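Local coordinates for sulfur carrier protein ThiS adenylyltransferase (PDB 1ZUD) that catalyses the ATP-dependent adenylation of the C-terminal glycine carboxyl group of the sulfur carrier protein ThiS in thiamine diphosphate biosynthesis, at residues S10-L15 with D21-L26; A130-I135 with G168-L173. All blocks are in the same frame, centred on the assembly; numbering follows the deposited sequence.

After helix 3-8 the chain forms helix 10-13 and helix 19-27, and contact 1 joins them, closing the short loop that carries D16 before strand 30-34 opens the Rossmann-type sheet. The chain then builds the parallel strands, reaches helix 129-141 after strand 121-124, and runs through the antiparallel pair 146-152 and 155-161. Contact 2 closes this longer excursion by bringing 168-173, with its zinc-binding cysteines, against helix 129-141. The two loops lie in series and neither nest nor cross. Their centres are 32 Å apart on opposite sides of the chain's centre: contact 1 belongs to the N-terminal helices, contact 2 to the region that meets ThiS.

Contact 1: residues S10-L15 with D21-L26; sequences SRQILL and DGQQKL. With CA (calcium ion), chain I.
The side-chain amides of Q12 and Q23 meet with their planes 25° apart, Q12 NE2 nearest the OE1 of Q23, while a methyl of L26 lies near the same nitrogen. This is where helix 10-13 and helix 19-27, two of the N-terminal helices preceding the first strand of the Rossmann-type fold, come together. Q12 NE2 donates to Q23 OE1 at 2.8 Å, but the bond is weak because the N-H bends away to 125°. The stronger partner is A50 O at the end of helix 40-50, to which both glutamines donate through NE2. Q12 reaches this point because its CG stands anti to the backbone N (chi1 -165°) and the chain beyond is extended; Q23 is bent after CG and crosses it at about a right angle. Glutamine suits both buried places, since one amide both gives and receives: Q12 OE1 accepts from Q69 of the second subunit. A leucine in place of Q12 would probably leave Q23 OE1 and that Q69 without their mate and A50 O with one donor fewer. Leucine and isoleucine supply the nonpolar surroundings. L26 CD1 approaches Q12 NE2 to 3.2 Å, and I13 CG1 lies 4.0 Å from Q23 CB, where the two helices' CA atoms are nearest. Just beyond, the backbone turns into a metal site: L14 O binds the calcium ion at 2.4 Å, D16 adds a carboxylate oxygen, and a water 2.3 Å from the calcium donates to I13 O at 2.9 Å.

Contact 2: residues A130-I135 with G168-L173; sequences ATRQEI and GCYRCL. With ZN (zinc ion), chain H.
Y170 carries its ring across to helix 129-141 because CG lies anti to the backbone N (chi1 -176°), whereas the bend of Q133 at chi2 (-77°) brings its amide to the ring's edge, steeply turned to the ring plane. R132 instead runs straight from CG to NE, passing the phenol end of the tyrosine. The touch there is oblique: R132 CD comes to 3.3 Å from Y170 OH, and the guanidinium and ring planes are turned only slightly against each other. Q133 meets the tyrosine differently. Its amide stands 75° from the ring plane with its carbon at the ring's edge, and OE1 is 3.8 Å from Y170 CD2. The same oxygen rests 3.6 Å from R171 CB, while Q133 NE2 donates to the carbonyls of W174 and D176, tying helix 129-141 to the chain just past helix 170-173. A long amide suits this spot, one side lying on carbon and the nitrogen reaching backbone acceptors.

Behind the tyrosine sits the zinc site. C169, the N-cap of helix 170-173, binds zinc through SG at 2.4 Å and C172 SG does so at 2.3 Å; C240 and C243 complete the four-cysteine site. C169 N also donates to C172 SG at 3.3 Å, which probably eases the thiolate's negative charge. Glycine suits position 168: at its positive phi a CB would press on the preceding carbonyl O and would also run into C172 SG.

R132 NE donates to A64 O of the ThiS chain. A salt bridge to D124 and a bond to A149 O hold the guanidinium in place, its charge probably balanced in part by D124, an arrangement consistent with its helping to position the ThiS tail.

Contact 1: residues S10-L15 with D21-L26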
loop_
_atom_site.group_PDB
_atom_site.type_symbol
_atom_site.label_atom_id
_atom_site.label_comp_id
_atom_site.label_asym_id
_atom_site.label_seq_id
_atom_site.Cartn_x
_atom_site.Cartn_y
_atom_site.Cartn_z
ATOM N N SER C 10 -7.311 19.455 -9.171
ATOM C CA SER C 10 -6.756 19.427 -10.513
ATOM C C SER C 10 -5.964 18.202 -10.931
ATOM O O SER C 10 -6.162 17.712 -12.046
ATOM C CB SER C 10 -5.922 20.704 -10.755
ATOM O OG SER C 10 -4.841 20.781 -9.871
ATOM N N ARG C 11 -5.123 17.645 -10.051
ATOM C CA ARG C 11 -4.316 16.541 -10.495
ATOM C C ARG C 11 -5.069 15.238 -10.684
ATOM O O ARG C 11 -4.574 14.332 -11.314
ATOM C CB ARG C 11 -3.095 16.328 -9.579
ATOM C CG ARG C 11 -2.078 17.504 -9.604
ATOM C CD ARG C 11 -1.567 17.836 -11.020
ATOM N NE ARG C 11 -0.556 18.915 -11.030
ATOM C CZ ARG C 11 -0.814 20.222 -10.948
ATOM N NH1 ARG C 11 -2.063 20.685 -10.855
ATOM N NH2 ARG C 11 0.200 21.088 -10.941
ATOM N N GLN C 12 -6.261 15.175 -10.116
ATOM C CA GLN C 12 -7.153 14.041 -10.210
ATOM C C GLN C 12 -8.048 14.313 -11.465
ATOM O O GLN C 12 -8.360 13.411 -12.273
ATOM C CB GLN C 12 -7.976 14.093 -8.931
ATOM C CG GLN C 12 -8.734 12.934 -8.544
ATOM C CD GLN C 12 -9.060 13.030 -7.055
ATOM O OE1 GLN C 12 -8.180 12.853 -6.209
ATOM N NE2 GLN C 12 -10.305 13.352 -6.736
ATOM N N ILE C 13 -8.453 15.563 -11.628
ATOM C CA ILE C 13 -9.293 15.926 -12.762
ATOM C C ILE C 13 -8.630 15.734 -14.113
ATOM O O ILE C 13 -9.308 15.463 -15.088
ATOM C CB ILE C 13 -9.793 17.369 -12.626
ATOM C CG1 ILE C 13 -10.825 17.428 -11.502
ATOM C CG2 ILE C 13 -10.407 17.872 -13.970
ATOM C CD1 ILE C 13 -11.166 18.837 -11.103
ATOM N N LEU C 14 -7.303 15.844 -14.148
ATOM C CA LEU C 14 -6.509 15.641 -15.365
ATOM C C LEU C 14 -6.633 14.192 -15.829
ATOM O O LEU C 14 -6.405 13.871 -16.995
ATOM C CB LEU C 14 -5.027 15.922 -15.052
ATOM C CG LEU C 14 -4.367 17.284 -15.349
ATOM C CD1 LEU C 14 -5.376 18.360 -15.473
ATOM C CD2 LEU C 14 -3.304 17.564 -14.307
ATOM N N LEU C 15 -6.974 13.287 -14.924
ATOM C CA LEU C 15 -7.078 11.890 -15.339
ATOM C C LEU C 15 -8.393 11.697 -16.072
ATOM O O LEU C 15 -9.431 11.921 -15.490
ATOM C CB LEU C 15 -7.057 10.984 -14.097
ATOM C CG LEU C 15 -5.730 10.968 -13.347
ATOM C CD1 LEU C 15 -5.843 10.168 -12.058
ATOM C CD2 LEU C 15 -4.698 10.371 -14.293
ATOM N N ASP C 21 -16.539 15.058 -14.497
ATOM C CA ASP C 21 -17.699 14.250 -14.076
ATOM C C ASP C 21 -17.440 13.403 -12.828
ATOM O O ASP C 21 -18.299 13.310 -11.929
ATOM C CB ASP C 21 -18.115 13.249 -15.172
ATOM C CG ASP C 21 -19.028 13.854 -16.212
ATOM O OD1 ASP C 21 -19.789 14.797 -15.869
ATOM O OD2 ASP C 21 -18.988 13.363 -17.377
ATOM N N GLY C 22 -16.281 12.731 -12.816
ATOM C CA GLY C 22 -15.939 11.864 -11.700
ATOM C C GLY C 22 -15.722 12.676 -10.429
ATOM O O GLY C 22 -16.062 12.266 -9.321
ATOM N N GLN C 23 -15.134 13.844 -10.578
ATOM C CA GLN C 23 -14.892 14.666 -9.385
ATOM C C GLN C 23 -16.237 15.092 -8.784
ATOM O O GLN C 23 -16.411 15.144 -7.557
ATOM C CB GLN C 23 -14.110 15.933 -9.754
ATOM C CG GLN C 23 -13.722 16.726 -8.499
ATOM C CD GLN C 23 -12.873 15.882 -7.571
ATOM O OE1 GLN C 23 -11.857 15.340 -7.992
ATOM N NE2 GLN C 23 -13.283 15.756 -6.310
ATOM N N GLN C 24 -17.196 15.425 -9.653
ATOM C CA GLN C 24 -18.496 15.838 -9.139
ATOM C C GLN C 24 -19.175 14.711 -8.399
ATOM O O GLN C 24 -19.795 14.943 -7.364
ATOM C CB GLN C 24 -19.440 16.343 -10.272
ATOM C CG GLN C 24 -20.710 16.968 -9.681
ATOM C CD GLN C 24 -20.372 18.111 -8.721
ATOM O OE1 GLN C 24 -19.601 19.014 -9.067
ATOM N NE2 GLN C 24 -20.946 18.078 -7.518
ATOM N N LYS C 25 -19.063 13.490 -8.922
ATOM C CA LYS C 25 -19.643 12.344 -8.228
ATOM C C LYS C 25 -18.931 12.182 -6.863
ATOM O O LYS C 25 -19.598 11.872 -5.854
ATOM C CB LYS C 25 -19.454 11.060 -9.013
ATOM C CG LYS C 25 -20.095 11.024 -10.382
ATOM C CD LYS C 25 -19.728 9.701 -11.025
ATOM C CE LYS C 25 -20.243 9.580 -12.467
ATOM N NZ LYS C 25 -19.818 8.262 -13.070
ATOM N N LEU C 26 -17.599 12.365 -6.808
ATOM C CA LEU C 26 -16.930 12.252 -5.456
ATOM C C LEU C 26 -17.489 13.326 -4.541
ATOM O O LEU C 26 -17.823 13.114 -3.373
ATOM C CB LEU C 26 -15.389 12.458 -5.538
ATOM C CG LEU C 26 -14.634 11.393 -6.337
ATOM C CD1 LEU C 26 -13.130 11.773 -6.464
ATOM C CD2 LEU C 26 -14.777 10.077 -5.628
HETATM CA CA CA I . -7.104 14.591 -19.177
HETATM O O HOH W 1 -8.985 15.156 -17.928
#

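Contact 2: residues A130-I135 with G168-L173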
loop_
_atom_site.group_PDB
_atom_site.type_symbol
_atom_site.label_atom_id
_atom_site.label_comp_id
_atom_site.label_asym_id
_atom_site.label_seq_id
_atom_site.Cartn_x
_atom_site.Cartn_y
_atom_site.Cartn_z
ATOM N N ALA C 130 -16.467 -9.212 16.225
ATOM C CA ALA C 130 -17.877 -8.932 16.510
ATOM C C ALA C 130 -18.385 -7.671 15.820
ATOM O O ALA C 130 -19.466 -7.681 15.226
ATOM C CB ALA C 130 -18.121 -8.855 18.033
ATOM N N THR C 131 -17.645 -6.565 15.947
ATOM C CA THR C 131 -18.034 -5.342 15.273
ATOM C C THR C 131 -18.010 -5.521 13.740
ATOM O O THR C 131 -18.898 -5.048 13.035
ATOM C CB THR C 131 -17.053 -4.207 15.652
ATOM O OG1 THR C 131 -17.017 -4.106 17.078
ATOM C CG2 THR C 131 -17.502 -2.900 15.099
ATOM N N ARG C 132 -16.974 -6.183 13.221
ATOM C CA ARG C 132 -16.897 -6.388 11.800
ATOM C C ARG C 132 -18.103 -7.205 11.337
ATOM O O ARG C 132 -18.675 -6.904 10.290
ATOM C CB ARG C 132 -15.584 -7.103 11.414
ATOM C CG ARG C 132 -14.284 -6.224 11.569
ATOM C CD ARG C 132 -13.024 -7.067 11.356
ATOM N NE ARG C 132 -11.782 -6.297 11.484
ATOM C CZ ARG C 132 -11.313 -5.473 10.541
ATOM N NH1 ARG C 132 -11.968 -5.289 9.388
ATOM N NH2 ARG C 132 -10.165 -4.853 10.723
ATOM N N GLN C 133 -18.498 -8.226 12.087
ATOM C CA GLN C 133 -19.683 -8.979 11.627
ATOM C C GLN C 133 -20.940 -8.095 11.639
ATOM O O GLN C 133 -21.775 -8.172 10.712
ATOM C CB GLN C 133 -19.920 -10.220 12.510
ATOM C CG GLN C 133 -18.795 -11.214 12.430
ATOM C CD GLN C 133 -18.834 -12.030 11.142
ATOM O OE1 GLN C 133 -19.649 -11.768 10.255
ATOM N NE2 GLN C 133 -17.935 -13.015 11.034
ATOM N N GLU C 134 -21.058 -7.207 12.648
ATOM C CA GLU C 134 -22.237 -6.349 12.739
ATOM C C GLU C 134 -22.302 -5.380 11.549
ATOM O O GLU C 134 -23.363 -5.116 11.014
ATOM C CB GLU C 134 -22.286 -5.551 14.093
ATOM C CG GLU C 134 -23.756 -5.363 14.582
ATOM C CD GLU C 134 -24.017 -4.211 15.591
ATOM O OE1 GLU C 134 -23.140 -3.897 16.422
ATOM O OE2 GLU C 134 -25.133 -3.637 15.567
ATOM N N ILE C 135 -21.156 -4.819 11.153
ATOM C CA ILE C 135 -21.101 -3.900 10.038
ATOM C C ILE C 135 -21.469 -4.595 8.712
ATOM O O ILE C 135 -22.200 -4.035 7.890
ATOM C CB ILE C 135 -19.659 -3.277 9.917
ATOM C CG1 ILE C 135 -19.402 -2.337 11.117
ATOM C CG2 ILE C 135 -19.516 -2.477 8.621
ATOM C CD1 ILE C 135 -17.824 -2.026 11.313
ATOM N N GLY C 168 -20.570 -13.356 -2.260
ATOM C CA GLY C 168 -20.825 -13.491 -0.849
ATOM C C GLY C 168 -20.497 -12.236 -0.033
ATOM O O GLY C 168 -20.319 -11.145 -0.554
ATOM N N CYS C 169 -20.357 -12.414 1.258
ATOM C CA CYS C 169 -20.137 -11.262 2.124
ATOM C C CYS C 169 -19.033 -11.634 3.126
ATOM O O CYS C 169 -18.351 -12.707 2.988
ATOM C CB CYS C 169 -21.495 -10.921 2.837
ATOM S SG CYS C 169 -21.933 -12.111 4.101
ATOM N N TYR C 170 -18.839 -10.802 4.141
ATOM C CA TYR C 170 -17.717 -11.071 5.085
ATOM C C TYR C 170 -17.980 -12.364 5.866
ATOM O O TYR C 170 -17.061 -13.152 6.171
ATOM C CB TYR C 170 -17.573 -9.911 6.080
ATOM C CG TYR C 170 -16.390 -10.015 7.045
ATOM C CD1 TYR C 170 -15.130 -9.512 6.705
ATOM C CD2 TYR C 170 -16.570 -10.529 8.323
ATOM C CE1 TYR C 170 -14.067 -9.506 7.643
ATOM C CE2 TYR C 170 -15.551 -10.530 9.238
ATOM C CZ TYR C 170 -14.304 -10.014 8.899
ATOM O OH TYR C 170 -13.340 -10.019 9.869
ATOM N N ARG C 171 -19.258 -12.576 6.172
ATOM C CA ARG C 171 -19.690 -13.764 6.905
ATOM C C ARG C 171 -19.590 -15.044 6.053
ATOM O O ARG C 171 -19.503 -16.127 6.618
ATOM C CB ARG C 171 -21.126 -13.559 7.440
ATOM C CG ARG C 171 -21.819 -14.809 8.014
ATOM C CD ARG C 171 -21.340 -15.188 9.383
ATOM N NE ARG C 171 -21.991 -16.414 9.866
ATOM C CZ ARG C 171 -21.833 -17.628 9.328
ATOM N NH1 ARG C 171 -21.047 -17.843 8.259
ATOM N NH2 ARG C 171 -22.443 -18.659 9.884
ATOM N N CYS C 172 -19.558 -14.953 4.731
ATOM C CA CYS C 172 -19.378 -16.194 3.923
ATOM C C CYS C 172 -17.958 -16.725 4.097
ATOM O O CYS C 172 -17.700 -17.932 4.055
ATOM C CB CYS C 172 -19.584 -15.972 2.413
ATOM S SG CYS C 172 -21.283 -15.548 1.898
ATOM N N LEU C 173 -17.018 -15.804 4.278
ATOM C CA LEU C 173 -15.610 -16.161 4.433
ATOM C C LEU C 173 -15.232 -16.519 5.869
ATOM O O LEU C 173 -14.460 -17.443 6.105
ATOM C CB LEU C 173 -14.748 -14.960 3.963
ATOM C CG LEU C 173 -13.234 -15.047 4.144
ATOM C CD1 LEU C 173 -12.723 -16.269 3.359
ATOM C CD2 LEU C 173 -12.558 -13.731 3.597
HETATM ZN ZN ZN H . -22.648 -14.176 3.140
#